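Local coordinates for TNSA endonuclease (Escherichia coli, PDB 1F1Z), which makes the 5'-strand DNA breaks of Tn7 transposition, working as a metal-dependent endonuclease that forms the transposase together with TnsB, at residues 205-210 / 251-256; 55-60 / 79-84; 67-72 / 244-249; 46-51 / 260-265. All blocks are in the same frame, centred on the assembly; numbering follows the deposited sequence.

Interaction 1: 205-210 / 251-256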
# COMPACT_ATOMS: atom_id res chain seq x y z
N LYS A 205 13.01 23.47 11.39
CA LYS A 205 14.13 23.42 10.46
C LYS A 205 13.59 23.13 9.05
O LYS A 205 14.31 22.66 8.18
CB LYS A 205 15.11 22.32 10.87
CG LYS A 205 15.65 22.44 12.30
CD LYS A 205 16.80 23.43 12.40
CE LYS A 205 17.31 23.57 13.83
NZ LYS A 205 16.40 24.37 14.69
N GLY A 206 12.32 23.47 8.84
CA GLY A 206 11.65 23.23 7.57
C GLY A 206 12.39 23.25 6.25
O GLY A 206 12.40 22.26 5.52
N ASP A 207 12.98 24.39 5.91
CA ASP A 207 13.69 24.53 4.64
C ASP A 207 15.05 23.83 4.56
O ASP A 207 15.71 23.89 3.53
CB ASP A 207 13.83 26.01 4.29
CG ASP A 207 14.05 26.26 2.80
OD1 ASP A 207 13.07 26.16 2.03
OD2 ASP A 207 15.20 26.56 2.40
N GLU A 208 15.46 23.16 5.63
CA GLU A 208 16.76 22.49 5.61
C GLU A 208 16.73 21.08 5.05
O GLU A 208 15.72 20.37 5.16
CB GLU A 208 17.37 22.47 7.02
CG GLU A 208 17.83 23.82 7.53
CD GLU A 208 18.67 23.70 8.79
OE1 GLU A 208 19.69 22.97 8.75
OE2 GLU A 208 18.32 24.34 9.80
N ASN A 209 17.84 20.66 4.45
CA ASN A 209 17.95 19.32 3.90
C ASN A 209 17.82 18.30 5.04
O ASN A 209 18.45 18.45 6.10
CB ASN A 209 19.29 19.14 3.18
CG ASN A 209 19.46 17.74 2.64
OD1 ASN A 209 19.97 16.85 3.33
ND2 ASN A 209 19.02 17.53 1.42
N ILE A 210 17.05 17.25 4.80
CA ILE A 210 16.80 16.21 5.80
C ILE A 210 18.05 15.54 6.37
O ILE A 210 18.07 15.18 7.55
CB ILE A 210 15.82 15.13 5.28
CG1 ILE A 210 15.44 14.17 6.40
CG2 ILE A 210 16.41 14.37 4.09
CD1 ILE A 210 14.71 14.84 7.53
N ALA A 251 17.45 14.11 -0.98
CA ALA A 251 17.29 15.45 -1.54
C ALA A 251 16.06 16.13 -0.98
O ALA A 251 15.73 17.25 -1.37
CB ALA A 251 17.19 15.37 -3.05
N ASN A 252 15.37 15.44 -0.08
CA ASN A 252 14.17 15.99 0.54
C ASN A 252 14.52 17.04 1.59
O ASN A 252 15.56 16.95 2.24
CB ASN A 252 13.35 14.88 1.22
CG ASN A 252 12.30 14.29 0.31
OD1 ASN A 252 11.10 14.43 0.57
ND2 ASN A 252 12.73 13.62 -0.74
N LYS A 253 13.69 18.07 1.67
CA LYS A 253 13.85 19.10 2.66
C LYS A 253 13.01 18.60 3.83
O LYS A 253 12.18 17.71 3.65
CB LYS A 253 13.31 20.42 2.14
CG LYS A 253 14.24 21.09 1.15
CD LYS A 253 13.65 22.38 0.63
CE LYS A 253 14.64 23.15 -0.24
NZ LYS A 253 15.78 23.72 0.54
N CYS A 254 13.19 19.17 5.01
CA CYS A 254 12.42 18.73 6.16
C CYS A 254 10.93 18.97 5.98
O CYS A 254 10.11 18.17 6.41
CB CYS A 254 12.93 19.42 7.42
SG CYS A 254 14.56 18.80 7.91
N ALA A 255 10.59 20.04 5.27
CA ALA A 255 9.20 20.38 5.01
C ALA A 255 8.53 19.36 4.08
O ALA A 255 7.30 19.35 3.95
CB ALA A 255 9.10 21.77 4.43
N ASP A 256 9.34 18.54 3.43
CA ASP A 256 8.81 17.52 2.53
C ASP A 256 8.31 16.34 3.33
O ASP A 256 7.52 15.55 2.81
CB ASP A 256 9.87 17.07 1.54
CG ASP A 256 10.22 18.15 0.55
OD1 ASP A 256 9.39 19.07 0.36
OD2 ASP A 256 11.31 18.07 -0.04

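Interaction 2: 55-60 / 79-84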
# COMPACT_ATOMS: atom_id res chain seq x y z
N VAL A 55 -3.21 0.23 9.09
CA VAL A 55 -2.10 -0.46 8.45
C VAL A 55 -2.66 -1.31 7.28
O VAL A 55 -3.63 -2.06 7.44
CB VAL A 55 -1.33 -1.32 9.47
CG1 VAL A 55 -2.24 -2.34 10.12
CG2 VAL A 55 -0.17 -2.00 8.80
N HIS A 56 -2.07 -1.16 6.10
CA HIS A 56 -2.52 -1.86 4.90
C HIS A 56 -1.68 -3.09 4.56
O HIS A 56 -0.49 -3.13 4.86
CB HIS A 56 -2.50 -0.89 3.71
CG HIS A 56 -3.34 0.33 3.92
ND1 HIS A 56 -4.38 0.68 3.08
CD2 HIS A 56 -3.31 1.28 4.89
CE1 HIS A 56 -4.95 1.78 3.52
NE2 HIS A 56 -4.32 2.17 4.62
N HIS A 57 -2.29 -4.08 3.91
CA HIS A 57 -1.59 -5.31 3.53
C HIS A 57 -1.30 -5.35 2.04
O HIS A 57 -2.21 -5.42 1.23
CB HIS A 57 -2.42 -6.53 3.90
CG HIS A 57 -2.73 -6.62 5.36
ND1 HIS A 57 -3.58 -5.74 6.00
CD2 HIS A 57 -2.31 -7.49 6.31
CE1 HIS A 57 -3.68 -6.07 7.27
NE2 HIS A 57 -2.92 -7.13 7.49
N LEU A 58 -0.02 -5.31 1.70
CA LEU A 58 0.40 -5.32 0.31
C LEU A 58 1.12 -6.65 0.15
O LEU A 58 1.86 -7.06 1.04
CB LEU A 58 1.32 -4.14 0.06
CG LEU A 58 0.64 -2.88 0.60
CD1 LEU A 58 1.63 -1.79 0.85
CD2 LEU A 58 -0.44 -2.44 -0.34
N LEU A 59 0.87 -7.33 -0.96
CA LEU A 59 1.46 -8.64 -1.18
C LEU A 59 2.70 -8.75 -2.07
O LEU A 59 3.16 -9.86 -2.37
CB LEU A 59 0.37 -9.59 -1.66
CG LEU A 59 -0.89 -9.53 -0.79
CD1 LEU A 59 -1.94 -10.51 -1.29
CD2 LEU A 59 -0.53 -9.83 0.66
N SER A 60 3.25 -7.61 -2.48
CA SER A 60 4.46 -7.60 -3.30
C SER A 60 5.08 -6.20 -3.26
O SER A 60 4.42 -5.23 -2.87
CB SER A 60 4.16 -7.99 -4.75
OG SER A 60 3.34 -7.03 -5.38
N ILE A 79 -8.09 4.20 0.44
CA ILE A 79 -7.41 3.15 -0.28
C ILE A 79 -7.86 1.84 0.36
O ILE A 79 -7.54 1.57 1.53
CB ILE A 79 -5.88 3.29 -0.17
CG1 ILE A 79 -5.42 4.63 -0.75
CG2 ILE A 79 -5.19 2.18 -0.93
CD1 ILE A 79 -3.99 4.96 -0.44
N ARG A 80 -8.67 1.09 -0.36
CA ARG A 80 -9.16 -0.18 0.13
C ARG A 80 -8.51 -1.27 -0.71
O ARG A 80 -8.97 -1.59 -1.80
CB ARG A 80 -10.68 -0.20 0.06
CG ARG A 80 -11.30 0.67 1.12
CD ARG A 80 -12.79 0.68 1.05
NE ARG A 80 -13.29 1.54 -0.02
CZ ARG A 80 -14.52 1.48 -0.50
NH1 ARG A 80 -15.37 0.60 -0.01
NH2 ARG A 80 -14.90 2.30 -1.46
N GLU A 81 -7.41 -1.80 -0.19
CA GLU A 81 -6.63 -2.82 -0.87
C GLU A 81 -7.25 -4.22 -0.80
O GLU A 81 -8.06 -4.50 0.09
CB GLU A 81 -5.18 -2.82 -0.35
CG GLU A 81 -4.97 -3.42 1.04
CD GLU A 81 -5.33 -2.50 2.19
OE1 GLU A 81 -5.14 -2.91 3.35
OE2 GLU A 81 -5.79 -1.37 1.96
N GLN A 82 -6.85 -5.09 -1.73
CA GLN A 82 -7.36 -6.46 -1.82
C GLN A 82 -8.89 -6.46 -1.70
O GLN A 82 -9.46 -7.16 -0.88
CB GLN A 82 -6.73 -7.34 -0.74
CG GLN A 82 -5.27 -7.04 -0.44
CD GLN A 82 -4.34 -7.19 -1.64
OE1 GLN A 82 -4.61 -7.94 -2.57
NE2 GLN A 82 -3.22 -6.50 -1.59
N PHE A 83 -9.53 -5.66 -2.54
CA PHE A 83 -10.98 -5.52 -2.55
C PHE A 83 -11.64 -6.70 -3.30
O PHE A 83 -11.37 -6.94 -4.48
CB PHE A 83 -11.36 -4.20 -3.21
CG PHE A 83 -12.81 -3.87 -3.09
CD1 PHE A 83 -13.28 -3.18 -1.98
CD2 PHE A 83 -13.70 -4.22 -4.09
CE1 PHE A 83 -14.62 -2.86 -1.86
CE2 PHE A 83 -15.05 -3.90 -3.99
CZ PHE A 83 -15.52 -3.22 -2.88
N PRO A 84 -12.55 -7.42 -2.61
CA PRO A 84 -13.28 -8.58 -3.16
C PRO A 84 -14.36 -8.23 -4.17
O PRO A 84 -15.13 -7.27 -3.98
CB PRO A 84 -13.87 -9.21 -1.91
CG PRO A 84 -14.21 -8.01 -1.07
CD PRO A 84 -12.98 -7.14 -1.23

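Interaction 3: 67-72 / 244-249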
# COMPACT_ATOMS: atom_id res chain seq x y z
N PHE A 67 0.94 1.53 -3.65
CA PHE A 67 0.35 2.06 -2.43
C PHE A 67 0.99 3.39 -2.05
O PHE A 67 0.28 4.36 -1.74
CB PHE A 67 0.53 1.06 -1.28
CG PHE A 67 0.13 1.60 0.05
CD1 PHE A 67 -1.21 1.71 0.39
CD2 PHE A 67 1.09 2.08 0.94
CE1 PHE A 67 -1.60 2.28 1.60
CE2 PHE A 67 0.71 2.65 2.15
CZ PHE A 67 -0.64 2.76 2.48
N LEU A 68 2.32 3.44 -2.07
CA LEU A 68 3.07 4.64 -1.74
C LEU A 68 2.64 5.80 -2.65
O LEU A 68 2.46 6.92 -2.18
CB LEU A 68 4.57 4.38 -1.86
CG LEU A 68 5.20 3.38 -0.87
CD1 LEU A 68 6.71 3.20 -1.10
CD2 LEU A 68 4.97 3.87 0.53
N SER A 69 2.43 5.52 -3.94
CA SER A 69 1.99 6.55 -4.90
C SER A 69 0.60 7.02 -4.53
O SER A 69 0.30 8.20 -4.63
CB SER A 69 1.96 6.00 -6.32
OG SER A 69 3.23 5.51 -6.69
N LEU A 70 -0.25 6.09 -4.09
CA LEU A 70 -1.60 6.44 -3.71
C LEU A 70 -1.60 7.29 -2.46
O LEU A 70 -2.25 8.33 -2.41
CB LEU A 70 -2.43 5.18 -3.48
CG LEU A 70 -2.77 4.40 -4.75
CD1 LEU A 70 -3.68 3.21 -4.43
CD2 LEU A 70 -3.45 5.34 -5.71
N GLU A 71 -0.86 6.86 -1.44
CA GLU A 71 -0.77 7.59 -0.19
C GLU A 71 -0.24 9.03 -0.41
O GLU A 71 -0.64 9.96 0.29
CB GLU A 71 0.10 6.79 0.78
CG GLU A 71 0.20 7.35 2.19
CD GLU A 71 -1.14 7.45 2.90
OE1 GLU A 71 -1.96 6.53 2.73
OE2 GLU A 71 -1.36 8.45 3.62
N TRP A 72 0.63 9.20 -1.40
CA TRP A 72 1.22 10.51 -1.75
C TRP A 72 0.21 11.47 -2.36
O TRP A 72 0.27 12.68 -2.11
CB TRP A 72 2.40 10.32 -2.72
CG TRP A 72 2.68 11.51 -3.64
CD1 TRP A 72 2.21 11.70 -4.92
CD2 TRP A 72 3.50 12.65 -3.35
NE1 TRP A 72 2.68 12.89 -5.44
CE2 TRP A 72 3.47 13.49 -4.50
CE3 TRP A 72 4.24 13.05 -2.23
CZ2 TRP A 72 4.17 14.69 -4.55
CZ3 TRP A 72 4.94 14.25 -2.29
CH2 TRP A 72 4.90 15.06 -3.44
N ASN A 244 8.32 13.18 -0.07
CA ASN A 244 8.14 13.33 -1.50
C ASN A 244 8.86 12.18 -2.19
O ASN A 244 10.05 12.28 -2.49
CB ASN A 244 8.69 14.68 -1.95
CG ASN A 244 8.41 14.95 -3.41
OD1 ASN A 244 8.10 14.04 -4.18
ND2 ASN A 244 8.51 16.21 -3.81
N ILE A 245 8.14 11.09 -2.42
CA ILE A 245 8.69 9.90 -3.06
C ILE A 245 9.25 10.12 -4.47
O ILE A 245 10.03 9.31 -4.97
CB ILE A 245 7.64 8.77 -3.13
CG1 ILE A 245 6.40 9.26 -3.87
CG2 ILE A 245 7.26 8.33 -1.73
CD1 ILE A 245 5.31 8.23 -3.99
N TYR A 246 8.83 11.19 -5.13
CA TYR A 246 9.30 11.48 -6.48
C TYR A 246 10.64 12.21 -6.48
O TYR A 246 11.16 12.58 -7.53
CB TYR A 246 8.24 12.25 -7.27
CG TYR A 246 7.01 11.40 -7.53
CD1 TYR A 246 5.79 11.70 -6.93
CD2 TYR A 246 7.11 10.25 -8.30
CE1 TYR A 246 4.69 10.86 -7.09
CE2 TYR A 246 6.02 9.40 -8.47
CZ TYR A 246 4.82 9.71 -7.86
OH TYR A 246 3.75 8.85 -8.02
N LYS A 247 11.19 12.40 -5.29
CA LYS A 247 12.47 13.07 -5.12
C LYS A 247 13.22 12.11 -4.23
O LYS A 247 12.60 11.43 -3.41
CB LYS A 247 12.27 14.41 -4.42
CG LYS A 247 13.42 15.39 -4.56
CD LYS A 247 13.11 16.72 -3.88
CE LYS A 247 11.90 17.39 -4.51
NZ LYS A 247 11.29 18.40 -3.59
N SER A 248 14.52 11.99 -4.43
CA SER A 248 15.31 11.11 -3.58
C SER A 248 15.10 11.56 -2.16
O SER A 248 14.98 12.77 -1.89
CB SER A 248 16.79 11.19 -3.90
OG SER A 248 17.55 10.49 -2.91
N PHE A 249 15.09 10.61 -1.24
CA PHE A 249 14.89 10.93 0.16
C PHE A 249 15.98 11.89 0.62
O PHE A 249 15.71 12.88 1.31
CB PHE A 249 14.92 9.67 0.99
CG PHE A 249 14.55 9.89 2.43
CD1 PHE A 249 15.52 10.30 3.34
CD2 PHE A 249 13.25 9.69 2.86
CE1 PHE A 249 15.19 10.50 4.68
CE2 PHE A 249 12.91 9.88 4.20
CZ PHE A 249 13.88 10.29 5.10
O HOH W 1 1.54 9.31 -6.81

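Interaction 4: 46-51 / 260-265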
# COMPACT_ATOMS: atom_id res chain seq x y z
N ARG A 46 3.23 -4.35 5.54
CA ARG A 46 2.17 -3.81 6.38
C ARG A 46 2.65 -2.39 6.64
O ARG A 46 3.60 -2.18 7.40
CB ARG A 46 2.04 -4.59 7.69
CG ARG A 46 1.65 -6.05 7.51
CD ARG A 46 1.24 -6.68 8.81
NE ARG A 46 -0.07 -6.19 9.25
CZ ARG A 46 -0.34 -5.69 10.45
NH1 ARG A 46 0.63 -5.58 11.37
NH2 ARG A 46 -1.57 -5.30 10.74
N ILE A 47 2.05 -1.43 5.95
CA ILE A 47 2.44 -0.04 6.04
C ILE A 47 1.27 0.77 6.58
O ILE A 47 0.12 0.46 6.28
CB ILE A 47 2.83 0.50 4.64
CG1 ILE A 47 3.81 -0.46 3.94
CG2 ILE A 47 3.43 1.88 4.75
CD1 ILE A 47 5.10 -0.75 4.72
N TYR A 48 1.56 1.77 7.39
CA TYR A 48 0.52 2.62 7.96
C TYR A 48 0.15 3.70 6.95
O TYR A 48 0.97 4.10 6.12
CB TYR A 48 1.03 3.26 9.26
CG TYR A 48 0.11 4.29 9.89
CD1 TYR A 48 -0.95 3.89 10.71
CD2 TYR A 48 0.31 5.65 9.68
CE1 TYR A 48 -1.79 4.84 11.30
CE2 TYR A 48 -0.51 6.60 10.26
CZ TYR A 48 -1.56 6.18 11.07
OH TYR A 48 -2.39 7.12 11.63
N SER A 49 -1.08 4.19 7.04
CA SER A 49 -1.57 5.23 6.15
C SER A 49 -2.12 6.39 6.96
O SER A 49 -2.89 6.20 7.90
CB SER A 49 -2.68 4.66 5.25
OG SER A 49 -3.49 5.66 4.65
N HIS A 50 -1.72 7.60 6.59
CA HIS A 50 -2.21 8.79 7.27
C HIS A 50 -3.66 9.03 6.90
O HIS A 50 -4.48 9.40 7.74
CB HIS A 50 -1.40 10.02 6.87
CG HIS A 50 -0.00 10.02 7.40
ND1 HIS A 50 0.70 11.18 7.63
CD2 HIS A 50 0.83 9.00 7.73
CE1 HIS A 50 1.91 10.88 8.07
NE2 HIS A 50 2.01 9.56 8.14
N LYS A 51 -3.98 8.80 5.63
CA LYS A 51 -5.33 9.01 5.14
C LYS A 51 -6.35 8.11 5.83
O LYS A 51 -7.36 8.58 6.32
CB LYS A 51 -5.37 8.76 3.63
CG LYS A 51 -4.46 9.65 2.81
CD LYS A 51 -4.45 9.17 1.36
CE LYS A 51 -3.60 10.06 0.48
NZ LYS A 51 -4.04 11.47 0.57
N SER A 260 3.08 11.76 11.71
CA SER A 260 1.76 11.51 12.29
C SER A 260 1.69 11.49 13.83
O SER A 260 2.71 11.63 14.52
CB SER A 260 1.16 10.23 11.70
OG SER A 260 2.10 9.18 11.66
N GLN A 261 0.47 11.34 14.34
CA GLN A 261 0.16 11.30 15.77
C GLN A 261 -0.11 9.86 16.28
O GLN A 261 -0.64 9.67 17.39
CB GLN A 261 -1.08 12.17 16.04
CG GLN A 261 -2.46 11.48 15.85
CD GLN A 261 -2.72 10.91 14.45
OE1 GLN A 261 -1.87 10.21 13.87
NE2 GLN A 261 -3.90 11.18 13.91
N VAL A 262 0.22 8.87 15.47
CA VAL A 262 0.00 7.47 15.80
C VAL A 262 0.61 7.01 17.13
O VAL A 262 1.77 7.30 17.44
CB VAL A 262 0.51 6.55 14.64
CG1 VAL A 262 1.95 6.86 14.31
CG2 VAL A 262 0.33 5.10 15.00
N VAL A 263 -0.20 6.32 17.93
CA VAL A 263 0.22 5.77 19.23
C VAL A 263 -0.08 4.27 19.11
O VAL A 263 -0.83 3.87 18.22
CB VAL A 263 -0.54 6.47 20.43
CG1 VAL A 263 -1.96 6.88 20.02
CG2 VAL A 263 -0.58 5.57 21.66
N ASN A 264 0.53 3.44 19.95
CA ASN A 264 0.32 1.98 19.88
C ASN A 264 -1.11 1.45 19.78
O ASN A 264 -1.31 0.24 19.75
CB ASN A 264 1.06 1.25 20.99
CG ASN A 264 2.53 1.08 20.69
OD1 ASN A 264 3.37 1.67 21.36
ND2 ASN A 264 2.84 0.29 19.66
N MET A 265 -2.10 2.35 19.76
CA MET A 265 -3.49 1.94 19.61
C MET A 265 -3.77 1.55 18.16
O MET A 265 -4.67 2.08 17.50
CB MET A 265 -4.44 3.06 20.06
CG MET A 265 -4.12 4.49 19.56
SD MET A 265 -4.26 4.92 17.78
CE MET A 265 -5.86 5.78 17.75

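Interaction 1: 205-210 / 251-256
K253 starts with CG anti to its own carbonyl carbon (chi1 -76°), runs extended through CD and CE, and bends at its last torsion (chi4 -69°), which turns NZ in toward D207. D207 places its carboxylate beside the lysine, and the two side chains lie alongside, pointing the same way. NZ of K253 donates to the backbone O of D207 at 3.0 Å. Its salt bridge to D207 OD2 is weak, at 3.4 Å. One residue thus holds the ammonium group with both its carbonyl and its acid.

The rest of the grip is backbone. C254 N donates to E208 O at 2.8 Å, A255 N to G206 O at 2.9 Å, and I210 N to N252 O at 3.0 Å. N209 and K253 form a single beta bridge, flanked by the C254-E208 and I210-N252 bonds. K205 to E208 is a type I beta turn. On the facing segment, K253 N is held by D256 OD2 at 2.9 Å, met from above the carboxylate plane.

SG of C254 packs on CD1 of I210 at 4.0 Å. N209 is the N-cap of helix 210-221, with OD1 taking the N-H of I211, while its ND2 bonds R250 O. The contact therefore fixes the short connection between helices 195-204 and 210-221 to the loop that leads into strand 258-259. L202 of the first helix and V213 of the second both pack on C254.

Interaction 2: 55-60 / 79-84
The imidazole of H56 meets the other segment along its edge. I79 O lies in the ring plane, 3.3 Å from H56 CE1. E81 OE2 accepts a hydrogen bond from H56 ND1 at 2.7 Å, but is tilted 31° out of the ring plane and is met from above the carboxylate plane. The ring of F67 also meets H56. The H57 ring is nearly coplanar with the E81 carboxylate and has OE1 near its edge. E81 OE1 itself accepts from the backbone N of H57 at 3.1 Å. A bend at chi2 of E81 (-79°) helps bring the acid to both histidines. Further along, Q82 NE2 donates to H57 O at 3.2 Å and also bonds E63 OE1. Its amide touches L59, with OE1 of Q82 3.9 Å from L59 CD1.

With an alanine at E81, H56 ND1 and H57 N would probably lose their acceptor, and the H56 ring would be freer to turn.

H56 is gripped at both nitrogens, since NE2 bonds T52 OG1. R54 pairs with E81 OE2 and probably favours a charged carboxylate. E63 is an active-site residue, and the Q82 side chain lies about 4 Å from a magnesium ion, so Q82 probably helps to position E63 from the second shell.

Interaction 3: 67-72 / 244-249
A water bridges Y246 and S69: it lies 2.6 Å from Y246 OH and donates to S69 O at 2.7 Å. It ties the last turns of helix 61-72, in the restriction endonuclease fold of the protein, to the loop after strand 241-242. The main motif here is a T-shaped aromatic pair. The edge of Y246 points at one face of W72, with planes at 80° and the centroids of the five-membered ring and the tyrosine 4.9 Å apart. Y246 CE1 does the touching, above W72 NE1 and CD1.

I245 fills the angle between the two rings. Its CG1 lies over the same face of W72 as Y246, toward the rim, and also over a face of Y246. Its CD1 continues to the helix and packs on W72 CB at 3.8 Å and beside L68 O. CG1 of I245 sits between its backbone N and carbonyl carbon (chi1 58°), which directs the branch to the helix.

The loop is shaped by a type I beta turn from N244 to K247. Within it, N244 OD1 accepts from Y246 N at 3.1 Å, an Asx turn. N175 of helix 170-179 bonds I245 O and K247 O from outside. W72 also lies beside E73, an active-site residue by similarity. The six-membered part of the indole rests near the N244 amide, the planes 23° apart, with W72 CH2 3.4 Å from N244 OD1.

Interaction 4: 46-51 / 260-265
The beta hairpin of strands 45-48 and 55-58 meets the C-terminal tail here, through Y48 and H50 on one side and S260, Q261 and V262 on the other. S260 puts its CB over a face of the H50 imidazole, a CH-pi contact with CB 3.9 Å from the ring centroid and 21° off the normal. S260 OG comes to 3.5 Å from H50 NE2. The hydroxyl is bonded to F240 O, and H50 NE2 has a weak bond to the same carbonyl.

Y48 sends its ring across to the tail, with CG anti to the backbone N (chi1 174°). V262 packs over one face of it, CB at 4.1 Å from Y48 CZ, and the two side chains run past each other in opposite directions. S260 OG is 3.9 Å from Y48 CE2. Q261 crosses the end of the tyrosine with its amide plane nearly at right angles to the ring, OE1 lying 3.9 Å from Y48 OH.

A glycine in place of H50 would remove the flat surface under S260 CB and would probably leave a gap between hairpin and tail.

V262 is also packed on F240 and on L192 of helix 189-193. Y48 is backbone-bonded to N238. The contact is small and lies at the surface, mostly van der Waals in kind: a chain tail laid over Y48 at the end of a hairpin strand and H50 in the loop that follows.

From the N terminus, 46-51 comes first and waits longest for its partner: interaction 4 closes only at 260-265, so the other three contacts all fall within its loop. Interaction 2 opens at 55-60 and closes early, at 79-84. Interaction 3 opens between those two segments, at 67-72, so it crosses interaction 2. Interaction 1 opens at 205-210, well after interaction 2 has closed. Interaction 3 then closes at 244-249 and interaction 1 at 251-256, so these two cross as well. Interaction 2 joins the hairpin to the mixed sheet. Interactions 3 and 4 tie helix 61-72 and the hairpin to the C-terminal chain, and interaction 1 joins the connection between helices 195-204 and 210-221 to the loop before strand 258-259.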